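Local structure of uncharacterized protein (Bacteroides caccae, 4R4K) at residues 138-141 with 142-145; 129-132 with 133-136; 121-124 with 125-128; 23-26 with 27-31. The protein is of unknown function but has a cystatin-like fold, belongs to the NTF2 clan and binds polyethylene glycol chains in this crystal. One frame throughout, in Å; residues are numbered along the deposited sequence.

Interaction 1. Residues 138-141 with 142-145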
loop_
_atom_site.group_PDB
_atom_site.type_symbol
_atom_site.label_atom_id
_atom_site.label_comp_id
_atom_site.label_asym_id
_atom_site.label_seq_id
_atom_site.Cartn_x
_atom_site.Cartn_y
_atom_site.Cartn_z
ATOM N N THR A 138 9.996 11.380 -6.946
ATOM C CA THR A 138 8.776 10.745 -6.453
ATOM C C THR A 138 8.959 10.255 -5.024
ATOM O O THR A 138 8.095 10.452 -4.168
ATOM C CB THR A 138 8.360 9.596 -7.365
ATOM O OG1 THR A 138 8.111 10.147 -8.650
ATOM C CG2 THR A 138 7.088 8.889 -6.876
ATOM N N ILE A 139 10.089 9.618 -4.774
ATOM C CA ILE A 139 10.409 9.164 -3.427
ATOM C C ILE A 139 10.429 10.346 -2.431
ATOM O O ILE A 139 9.924 10.242 -1.332
ATOM C CB ILE A 139 11.720 8.366 -3.418
ATOM C CG1 ILE A 139 11.528 7.040 -4.170
ATOM C CG2 ILE A 139 12.173 8.109 -1.991
ATOM C CD1 ILE A 139 12.822 6.305 -4.481
ATOM N N GLN A 140 10.977 11.479 -2.862
ATOM C CA GLN A 140 10.987 12.679 -2.036
ATOM C C GLN A 140 9.552 13.208 -1.803
ATOM O O GLN A 140 9.258 13.703 -0.728
ATOM C CB GLN A 140 11.880 13.759 -2.660
ATOM C CG GLN A 140 11.903 15.093 -1.908
ATOM C CD GLN A 140 12.427 14.985 -0.478
ATOM O OE1 GLN A 140 13.292 14.165 -0.186
ATOM N NE2 GLN A 140 11.895 15.810 0.412
ATOM N N GLN A 141 8.695 13.147 -2.824
ATOM C CA GLN A 141 7.283 13.546 -2.675
ATOM C C GLN A 141 6.585 12.673 -1.639
ATOM O O GLN A 141 5.806 13.168 -0.812
ATOM C CB GLN A 141 6.552 13.487 -4.014
ATOM C CG GLN A 141 6.954 14.596 -4.969
ATOM C CD GLN A 141 6.491 14.366 -6.396
ATOM O OE1 GLN A 141 5.712 13.452 -6.681
ATOM N NE2 GLN A 141 6.984 15.200 -7.308
ATOM N N VAL A 142 6.853 11.376 -1.690
ATOM C CA VAL A 142 6.315 10.435 -0.702
ATOM C C VAL A 142 6.803 10.772 0.705
ATOM O O VAL A 142 6.028 10.793 1.663
ATOM C CB VAL A 142 6.653 8.979 -1.078
ATOM C CG1 VAL A 142 6.346 8.033 0.086
ATOM C CG2 VAL A 142 5.894 8.584 -2.336
ATOM N N LYS A 143 8.077 11.112 0.834
ATOM C CA LYS A 143 8.601 11.577 2.112
ATOM C C LYS A 143 7.836 12.790 2.677
ATOM O O LYS A 143 7.563 12.880 3.881
ATOM C CB LYS A 143 10.074 11.941 1.969
ATOM C CG LYS A 143 10.706 12.370 3.286
ATOM C CD LYS A 143 12.166 12.718 3.143
ATOM C CE LYS A 143 12.734 13.161 4.468
ATOM N NZ LYS A 143 14.219 13.147 4.459
ATOM N N GLU A 144 7.544 13.744 1.807
ATOM C CA GLU A 144 6.801 14.947 2.184
ATOM C C GLU A 144 5.355 14.612 2.585
ATOM O O GLU A 144 4.835 15.120 3.582
ATOM C CB GLU A 144 6.867 15.967 1.049
ATOM C CG GLU A 144 8.274 16.539 0.898
ATOM C CD GLU A 144 8.573 17.121 -0.477
ATOM O OE1 GLU A 144 7.663 17.234 -1.326
ATOM O OE2 GLU A 144 9.741 17.510 -0.694
ATOM N N GLU A 145 4.707 13.725 1.845
ATOM C CA GLU A 145 3.387 13.214 2.273
ATOM C C GLU A 145 3.451 12.529 3.634
ATOM O O GLU A 145 2.549 12.658 4.460
ATOM C CB GLU A 145 2.816 12.249 1.221
ATOM C CG GLU A 145 2.588 12.879 -0.146
ATOM C CD GLU A 145 1.371 13.779 -0.225
ATOM O OE1 GLU A 145 0.465 13.682 0.640
ATOM O OE2 GLU A 145 1.321 14.600 -1.172
HETATM O O HOH W 1 14.345 14.802 2.465
HETATM O O HOH W 2 3.961 15.538 -2.084
#

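Interaction 2. Residues 129-132 with 133-136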
loop_
_atom_site.group_PDB
_atom_site.type_symbol
_atom_site.label_atom_id
_atom_site.label_comp_id
_atom_site.label_asym_id
_atom_site.label_seq_id
_atom_site.Cartn_x
_atom_site.Cartn_y
_atom_site.Cartn_z
ATOM N N ASP A 129 3.948 3.488 -15.374
ATOM C CA ASP A 129 3.998 4.715 -16.205
ATOM C C ASP A 129 4.947 5.797 -15.702
ATOM O O ASP A 129 5.039 6.869 -16.303
ATOM C CB ASP A 129 2.655 5.433 -16.354
ATOM C CG ASP A 129 1.652 4.674 -17.184
ATOM O OD1 ASP A 129 2.062 3.775 -17.957
ATOM O OD2 ASP A 129 0.451 5.019 -17.075
ATOM N N LEU A 130 5.600 5.558 -14.575
ATOM C CA LEU A 130 6.568 6.521 -14.080
ATOM C C LEU A 130 7.920 6.456 -14.789
ATOM O O LEU A 130 8.571 5.402 -14.807
ATOM C CB LEU A 130 6.794 6.309 -12.593
ATOM C CG LEU A 130 7.696 7.295 -11.839
ATOM C CD1 LEU A 130 6.999 8.642 -11.769
ATOM C CD2 LEU A 130 7.988 6.763 -10.449
ATOM N N PRO A 131 8.369 7.597 -15.358
ATOM C CA PRO A 131 9.707 7.596 -15.948
ATOM C C PRO A 131 10.755 7.342 -14.884
ATOM O O PRO A 131 10.672 7.884 -13.786
ATOM C CB PRO A 131 9.845 9.010 -16.519
ATOM C CG PRO A 131 8.455 9.472 -16.734
ATOM C CD PRO A 131 7.657 8.858 -15.626
ATOM N N ILE A 132 11.735 6.516 -15.203
ATOM C CA ILE A 132 12.777 6.152 -14.261
ATOM C C ILE A 132 13.509 7.403 -13.740
ATOM O O ILE A 132 13.930 7.456 -12.583
ATOM C CB ILE A 132 13.748 5.148 -14.941
ATOM C CG1 ILE A 132 14.685 4.448 -13.952
ATOM C CG2 ILE A 132 14.565 5.841 -16.028
ATOM C CD1 ILE A 132 15.241 3.151 -14.519
ATOM N N GLY A 133 13.614 8.430 -14.590
ATOM C CA GLY A 133 14.247 9.693 -14.222
ATOM C C GLY A 133 13.495 10.497 -13.166
ATOM O O GLY A 133 14.055 11.415 -12.588
ATOM N N GLU A 134 12.233 10.151 -12.934
ATOM C CA GLU A 134 11.403 10.805 -11.927
ATOM C C GLU A 134 11.306 10.010 -10.622
ATOM O O GLU A 134 10.677 10.476 -9.673
ATOM C CB GLU A 134 10.003 11.084 -12.495
ATOM C CG GLU A 134 9.990 12.113 -13.631
ATOM C CD GLU A 134 8.591 12.457 -14.135
ATOM O OE1 GLU A 134 7.605 11.888 -13.615
ATOM O OE2 GLU A 134 8.482 13.320 -15.043
ATOM N N LEU A 135 11.931 8.837 -10.557
ATOM C CA LEU A 135 11.851 7.996 -9.347
ATOM C C LEU A 135 12.390 8.708 -8.096
ATOM O O LEU A 135 11.709 8.787 -7.075
ATOM C CB LEU A 135 12.562 6.659 -9.534
ATOM C CG LEU A 135 12.516 5.741 -8.288
ATOM C CD1 LEU A 135 11.079 5.457 -7.853
ATOM C CD2 LEU A 135 13.240 4.435 -8.559
ATOM N N LYS A 136 13.571 9.302 -8.188
ATOM C CA LYS A 136 14.139 9.997 -7.009
ATOM C C LYS A 136 13.236 11.096 -6.453
ATOM O O LYS A 136 13.003 11.193 -5.224
ATOM C CB LYS A 136 15.519 10.563 -7.334
ATOM C CG LYS A 136 16.275 11.113 -6.129
ATOM C CD LYS A 136 17.779 11.294 -6.389
ATOM C CE LYS A 136 18.615 10.362 -5.508
ATOM N NZ LYS A 136 20.068 10.707 -5.484
HETATM O O HOH W 3 15.340 8.921 -10.498
#

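Interaction 3. Residues 121-124 with 125-128. With PEU (2,5,8,11,14,17,20,23,26,29,32,35,38,41,44,47,50,53,56,59,62,65,68,71,74,77,80-heptacosaoxadooctacontan-82-ol), chain H.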
loop_
_atom_site.group_PDB
_atom_site.type_symbol
_atom_site.label_atom_id
_atom_site.label_comp_id
_atom_site.label_asym_id
_atom_site.label_seq_id
_atom_site.Cartn_x
_atom_site.Cartn_y
_atom_site.Cartn_z
ATOM N N CYS A 121 3.027 -4.797 -1.597
ATOM C CA CYS A 121 2.229 -3.656 -1.972
ATOM C C CYS A 121 2.572 -3.239 -3.400
ATOM O O CYS A 121 3.738 -3.261 -3.802
ATOM C CB CYS A 121 2.473 -2.503 -1.018
ATOM S SG CYS A 121 1.641 -0.949 -1.447
ATOM N N TYR A 122 1.527 -2.944 -4.157
ATOM C CA TYR A 122 1.632 -2.222 -5.406
ATOM C C TYR A 122 1.015 -0.868 -5.130
ATOM O O TYR A 122 -0.096 -0.783 -4.596
ATOM C CB TYR A 122 0.866 -2.911 -6.548
ATOM C CG TYR A 122 0.792 -1.995 -7.744
ATOM C CD1 TYR A 122 1.905 -1.829 -8.587
ATOM C CD2 TYR A 122 -0.346 -1.236 -7.995
ATOM C CE1 TYR A 122 1.868 -0.953 -9.662
ATOM C CE2 TYR A 122 -0.404 -0.357 -9.069
ATOM C CZ TYR A 122 0.712 -0.211 -9.895
ATOM O OH TYR A 122 0.686 0.642 -10.958
ATOM N N THR A 123 1.733 0.190 -5.461
ATOM C CA THR A 123 1.157 1.529 -5.400
ATOM C C THR A 123 1.398 2.321 -6.668
ATOM O O THR A 123 2.499 2.308 -7.224
ATOM C CB THR A 123 1.648 2.310 -4.170
ATOM O OG1 THR A 123 1.169 3.660 -4.243
ATOM C CG2 THR A 123 3.151 2.333 -4.078
ATOM N N GLY A 124 0.356 3.011 -7.124
ATOM C CA GLY A 124 0.462 3.886 -8.285
ATOM C C GLY A 124 1.485 5.007 -8.128
ATOM O O GLY A 124 1.818 5.645 -9.096
ATOM N N TRP A 125 1.938 5.301 -6.905
ATOM C CA TRP A 125 3.058 6.255 -6.726
ATOM C C TRP A 125 4.270 5.833 -7.566
ATOM O O TRP A 125 4.999 6.679 -8.064
ATOM C CB TRP A 125 3.486 6.334 -5.265
ATOM C CG TRP A 125 2.752 7.287 -4.402
ATOM C CD1 TRP A 125 1.856 6.977 -3.425
ATOM C CD2 TRP A 125 2.906 8.721 -4.370
ATOM N NE1 TRP A 125 1.431 8.126 -2.816
ATOM C CE2 TRP A 125 2.060 9.204 -3.379
ATOM C CE3 TRP A 125 3.677 9.633 -5.095
ATOM C CZ2 TRP A 125 1.957 10.574 -3.085
ATOM C CZ3 TRP A 125 3.563 10.999 -4.819
ATOM C CH2 TRP A 125 2.714 11.445 -3.823
ATOM N N TYR A 126 4.475 4.522 -7.662
ATOM C CA TYR A 126 5.539 3.937 -8.423
ATOM C C TYR A 126 5.013 3.064 -9.567
ATOM O O TYR A 126 5.501 1.962 -9.823
ATOM C CB TYR A 126 6.445 3.131 -7.516
ATOM C CG TYR A 126 6.926 3.883 -6.290
ATOM C CD1 TYR A 126 7.671 5.028 -6.411
ATOM C CD2 TYR A 126 6.620 3.441 -5.018
ATOM C CE1 TYR A 126 8.101 5.705 -5.291
ATOM C CE2 TYR A 126 7.038 4.111 -3.882
ATOM C CZ TYR A 126 7.771 5.244 -4.020
ATOM O OH TYR A 126 8.215 5.899 -2.910
ATOM N N GLY A 127 4.044 3.594 -10.301
ATOM C CA GLY A 127 3.438 2.885 -11.421
ATOM C C GLY A 127 4.400 2.599 -12.549
ATOM O O GLY A 127 5.490 3.196 -12.678
ATOM N N TYR A 128 3.987 1.683 -13.410
ATOM C CA TYR A 128 4.817 1.326 -14.534
ATOM C C TYR A 128 4.904 2.538 -15.464
ATOM O O TYR A 128 5.824 2.620 -16.232
ATOM C CB TYR A 128 4.265 0.139 -15.300
ATOM C CG TYR A 128 5.273 -0.417 -16.275
ATOM C CD1 TYR A 128 6.283 -1.275 -15.839
ATOM C CD2 TYR A 128 5.238 -0.073 -17.612
ATOM C CE1 TYR A 128 7.214 -1.793 -16.714
ATOM C CE2 TYR A 128 6.166 -0.581 -18.495
ATOM C CZ TYR A 128 7.148 -1.440 -18.040
ATOM O OH TYR A 128 8.074 -1.944 -18.917
HETATM O OCP PEU H . -0.303 10.621 -7.909
HETATM C CCQ PEU H . 0.520 10.067 -6.885
HETATM C CCR PEU H . 0.049 8.655 -6.553
HETATM O OCS PEU H . -1.323 8.677 -6.156
HETATM C CCT PEU H . -2.162 7.790 -6.916
HETATM C CCU PEU H . -1.938 6.337 -6.507
HETATM O OCV PEU H . -2.101 6.238 -5.094
HETATM C CCW PEU H . -2.234 4.905 -4.615
HETATM C CCX PEU H . -1.839 4.884 -3.148
HETATM O OCY PEU H . -2.620 5.801 -2.372
HETATM C CCZ PEU H . -2.334 5.783 -0.961
HETATM C CDA PEU H . -0.981 6.412 -0.619
HETATM O ODB PEU H . -1.100 7.378 0.426
HETATM C CDC PEU H . -0.467 8.634 0.155
HETATM C CDD PEU H . -1.313 9.410 -0.857
HETATM O ODE PEU H . -1.008 10.807 -0.813
#

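Interaction 4. Residues 23-26 with 27-31. With ACT (acetate ion), chain E.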
loop_
_atom_site.group_PDB
_atom_site.type_symbol
_atom_site.label_atom_id
_atom_site.label_comp_id
_atom_site.label_asym_id
_atom_site.label_seq_id
_atom_site.Cartn_x
_atom_site.Cartn_y
_atom_site.Cartn_z
ATOM N N ALA A 23 2.280 6.299 12.575
ATOM C CA ALA A 23 3.374 6.051 11.623
ATOM C C ALA A 23 4.441 5.129 12.196
ATOM O O ALA A 23 4.892 4.194 11.521
ATOM C CB ALA A 23 4.007 7.358 11.205
ATOM N N ALA A 24 4.839 5.384 13.447
ATOM C CA ALA A 24 5.876 4.545 14.072
ATOM C C ALA A 24 5.431 3.088 14.138
ATOM O O ALA A 24 6.185 2.190 13.759
ATOM C CB ALA A 24 6.203 5.043 15.466
ATOM N N PHE A 25 4.190 2.847 14.546
ATOM C CA PHE A 25 3.684 1.474 14.583
ATOM C C PHE A 25 3.605 0.876 13.180
ATOM O O PHE A 25 3.992 -0.284 12.947
ATOM C CB PHE A 25 2.313 1.416 15.252
ATOM C CG PHE A 25 1.726 0.040 15.314
ATOM C CD1 PHE A 25 2.181 -0.880 16.229
ATOM C CD2 PHE A 25 0.721 -0.354 14.420
ATOM C CE1 PHE A 25 1.623 -2.144 16.284
ATOM C CE2 PHE A 25 0.163 -1.624 14.464
ATOM C CZ PHE A 25 0.624 -2.520 15.401
ATOM N N GLN A 26 3.070 1.654 12.238
ATOM C CA GLN A 26 2.945 1.186 10.862
ATOM C C GLN A 26 4.270 0.638 10.301
ATOM O O GLN A 26 4.320 -0.461 9.732
ATOM C CB GLN A 26 2.376 2.300 9.960
ATOM C CG GLN A 26 2.189 1.844 8.530
ATOM C CD GLN A 26 1.262 2.699 7.656
ATOM O OE1 GLN A 26 1.499 2.808 6.459
ATOM N NE2 GLN A 26 0.220 3.303 8.244
ATOM N N TYR A 27 5.347 1.410 10.471
ATOM C CA TYR A 27 6.643 0.967 9.978
ATOM C C TYR A 27 7.101 -0.361 10.597
ATOM O O TYR A 27 7.718 -1.203 9.919
ATOM C CB TYR A 27 7.721 2.013 10.222
ATOM C CG TYR A 27 7.722 3.159 9.258
ATOM C CD1 TYR A 27 7.891 2.943 7.896
ATOM C CD2 TYR A 27 7.576 4.456 9.715
ATOM C CE1 TYR A 27 7.927 4.015 7.011
ATOM C CE2 TYR A 27 7.594 5.523 8.855
ATOM C CZ TYR A 27 7.777 5.288 7.506
ATOM O OH TYR A 27 7.772 6.342 6.669
ATOM N N THR A 28 6.743 -0.600 11.842
ATOM C CA THR A 28 7.126 -1.872 12.508
ATOM C C THR A 28 6.379 -3.077 11.961
ATOM O O THR A 28 6.802 -4.217 12.188
ATOM C CB THR A 28 6.919 -1.857 14.055
ATOM O OG1 THR A 28 5.534 -1.896 14.425
ATOM C CG2 THR A 28 7.633 -0.681 14.721
ATOM N N ARG A 29 5.260 -2.843 11.261
ATOM C CA ARG A 29 4.421 -3.925 10.747
ATOM C C ARG A 29 4.447 -4.090 9.240
ATOM O O ARG A 29 3.502 -4.588 8.636
ATOM C CB ARG A 29 3.001 -3.763 11.252
ATOM C CG ARG A 29 2.860 -3.901 12.742
ATOM C CD ARG A 29 3.445 -5.205 13.286
ATOM N NE ARG A 29 3.021 -5.399 14.661
ATOM C CZ ARG A 29 1.839 -5.882 15.034
ATOM N NH1 ARG A 29 0.933 -6.298 14.152
ATOM N NH2 ARG A 29 1.558 -5.949 16.318
ATOM N N ILE A 30 5.558 -3.700 8.638
ATOM C CA ILE A 30 5.775 -3.929 7.231
ATOM C C ILE A 30 7.069 -4.713 7.088
ATOM O O ILE A 30 8.082 -4.338 7.681
ATOM C CB ILE A 30 5.872 -2.615 6.448
ATOM C CG1 ILE A 30 4.599 -1.779 6.674
ATOM C CG2 ILE A 30 6.065 -2.947 4.974
ATOM C CD1 ILE A 30 4.706 -0.329 6.253
ATOM N N LYS A 31 7.010 -5.822 6.353
ATOM C CA LYS A 31 8.193 -6.660 6.139
ATOM C C LYS A 31 8.937 -6.239 4.868
ATOM O O LYS A 31 8.607 -6.666 3.776
ATOM C CB LYS A 31 7.811 -8.139 6.104
ATOM C CG LYS A 31 7.413 -8.680 7.485
ATOM C CD LYS A 31 7.076 -10.164 7.461
ATOM C CE LYS A 31 7.156 -10.828 8.843
ATOM N NZ LYS A 31 8.158 -10.219 9.769
HETATM C C ACT E . 4.166 -4.257 19.139
HETATM O O ACT E . 3.204 -4.860 18.641
HETATM O OXT ACT E . 5.055 -4.878 19.753
HETATM C CH3 ACT E . 4.255 -2.765 19.002
#

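Interaction 1. Residues 138-141 with 142-145
Q140 and E144 meet one turn apart on helix 135-152. The amide NE2 of Q140 gives a nearly straight hydrogen bond of 3.0 Å to OE2 of E144 (169° at the hydrogen). The acceptor lies in the amide plane of Q140. The bond reaches OE2 on its anti side, out of the carboxylate plane, and the two flat groups are turned 67° apart. Q140 sets CG anti to its backbone N (chi1 177°), and the bend at chi2 carries the amide forward along the helix to E144. Its other end is used too. A water receives a hydrogen bond from NZ of K143 at 2.6 Å and donates one to OE1 of Q140. A second water donates to O of Q141 and to OE2 of E145. E145 also touches the bound polyethylene glycol. This is the loose side of the helix, where polar ends meet directly or through water.

The tight side is that of T138 and V142. V142 N bonds to T138 O at 2.9 Å, and V142 CG2 lies 3.4 Å from that same oxygen. V142 packs on W125 and Y126. T138 packs on Y126 and L130, and its OG1 is hydrogen-bonded to E134 O. The helix is thus amphipathic here. The Q140 amide, using both donor and acceptor, links E144 directly and K143 through a water, and probably eases the negative charge on E144.

Interaction 2. Residues 129-132 with 133-136
The backbone turns into helix 135-152 through two successive i to i+3 hydrogen bonds: E134 N to P131 O at 2.9 Å and L135 N to I132 O at 3.2 Å. In both, the donor stands well above the carbonyl plane, by 53° at P131 and by 66° at I132. A water continues the turn, giving a hydrogen bond to I132 O and accepting one from K136 N at 2.9 Å.

E134 folds back over the residues before it. With CG anti to the carbonyl carbon (chi1 -66°) and the chain extended beyond, its carboxylate end passes at a slant to the P131 ring. OE1 comes 3.6 Å from P131 CD, and CG of the proline is near the same carboxylate. L130 CD1 meets OE1 of E134 from another direction, at 3.8 Å, and also lies by CB of E134. The carboxylate therefore rests on aliphatic carbon from two residues.

This is the lead-in from the loop after strand 116-123 to the long C-terminal helix of this cystatin-like protein. The consecutive i to i+3 bonds are those of a 3-10 turn.

Apolar contact across the turn comes from the two leucines. L130 CD2 lies 4.2 Å from L135 CD1 and as near to its CA. L135 CB sits 3.4 Å from I132 O. L135 also packs on Y126 and on F51 of strand 48-51, and I132 reaches K49 and F51 on that strand.

Interaction 3. Residues 121-124 with 125-128
The W125 indole has the bound polyethylene glycol over one face and T123 OG1 at its edge. Ligand atom CCR lies 3.6 Å above the ring plane, offset toward the rim. Its neighbour CCQ lies over the six-membered ring. In the other direction, beyond CCR, the chain bends round to bring CDC to 3.6 Å from NE1, with CDA at the edge in the ring plane. At the T123 edge, OG1 is 3.5 Å from CD1 of W125. The Y126 ring has CB of W125 over the centre of one face. T123 CG2 approaches that ring obliquely at 3.8 Å from CD2.

T123 joins these groups. OG1 stands anti to the backbone N (chi1 174°) and accepts a hydrogen bond from W125 N at 3.2 Å (163° at the hydrogen), which makes an ST turn. The same oxygen lies 3.4 Å from ligand atom CCX. Y126 N bonds to T123 O at 3.0 Å, from above the carbonyl plane, and closes a beta turn. G127 N to G124 O is weak. The chain thus turns off the end of strand 116-123. The Y126 hydroxyl is hydrogen-bonded to K57 O, and its ring packs on helix 135-152.

G124 CA lies near ligand atom CCU, so backbone also lines the pocket. The polyether rests on W125 and T123 by van der Waals contact, without a hydrogen bond to either. What the pocket binds naturally is unknown.

Interaction 4. Residues 23-26 with 27-31
F25 of helix 23-28 and R29 just beyond it make the main ring contact. CG of R29 lies over one face of the F25 ring, 4.1 Å from the centroid, as a CH-pi contact. F25 CZ in turn sits 3.6 Å above the centre of the guanidinium. The planes are 57° apart. R29 bends at chi2 (-54°), which folds it over the ring.

The regular hydrogen bonding gives way toward R29. Y27 N to A23 O is a regular helical bond of 3.0 Å. Beyond it the bonds from T28 N are weak, and R29 N turns to Q26 O at 3.0 Å. T28 OG1 donates to F25 O at 2.7 Å, in the carbonyl plane and on a lone pair. The Q26 amide is bonded at both ends, NE2 to F19 O and OE1 to W58 NE1 and L61 N. Apolar contact adds I30 CD1 against CG of Q26 at 4.0 Å.

The charged contacts are those of R29. NH2 bonds to an acetate oxygen at 3.0 Å and forms a salt bridge with E10, while NH1 is hydrogen-bonded to W116 O. The acetate probably comes from the crystallisation liquor. The buried guanidinium thus has ring, carboxylate and backbone partners that together would fix its rotation.

Interactions 3, 2 and 1 follow one another along the chain, from strand 116-123 through its loop into helix 135-152, and they touch each other, with Y126 of interaction 3 as common ground. Interactions 1 and 3 also share a ligand pocket, through E145 of the first and T123, G124 and W125 of the second. Interaction 2 is a surface contact; the others are partly buried. Interaction 4 stands apart on helix 23-28, its nearest atoms about 7 Å from interactions 1 and 3. Chemistry follows place. Water-linked polar ends mark the helix surface in interaction 1, turn bonds and aliphatic contacts the helix start in interaction 2, aromatic carbon the pocket in interaction 3, and a charged arginine beside a ring interaction 4.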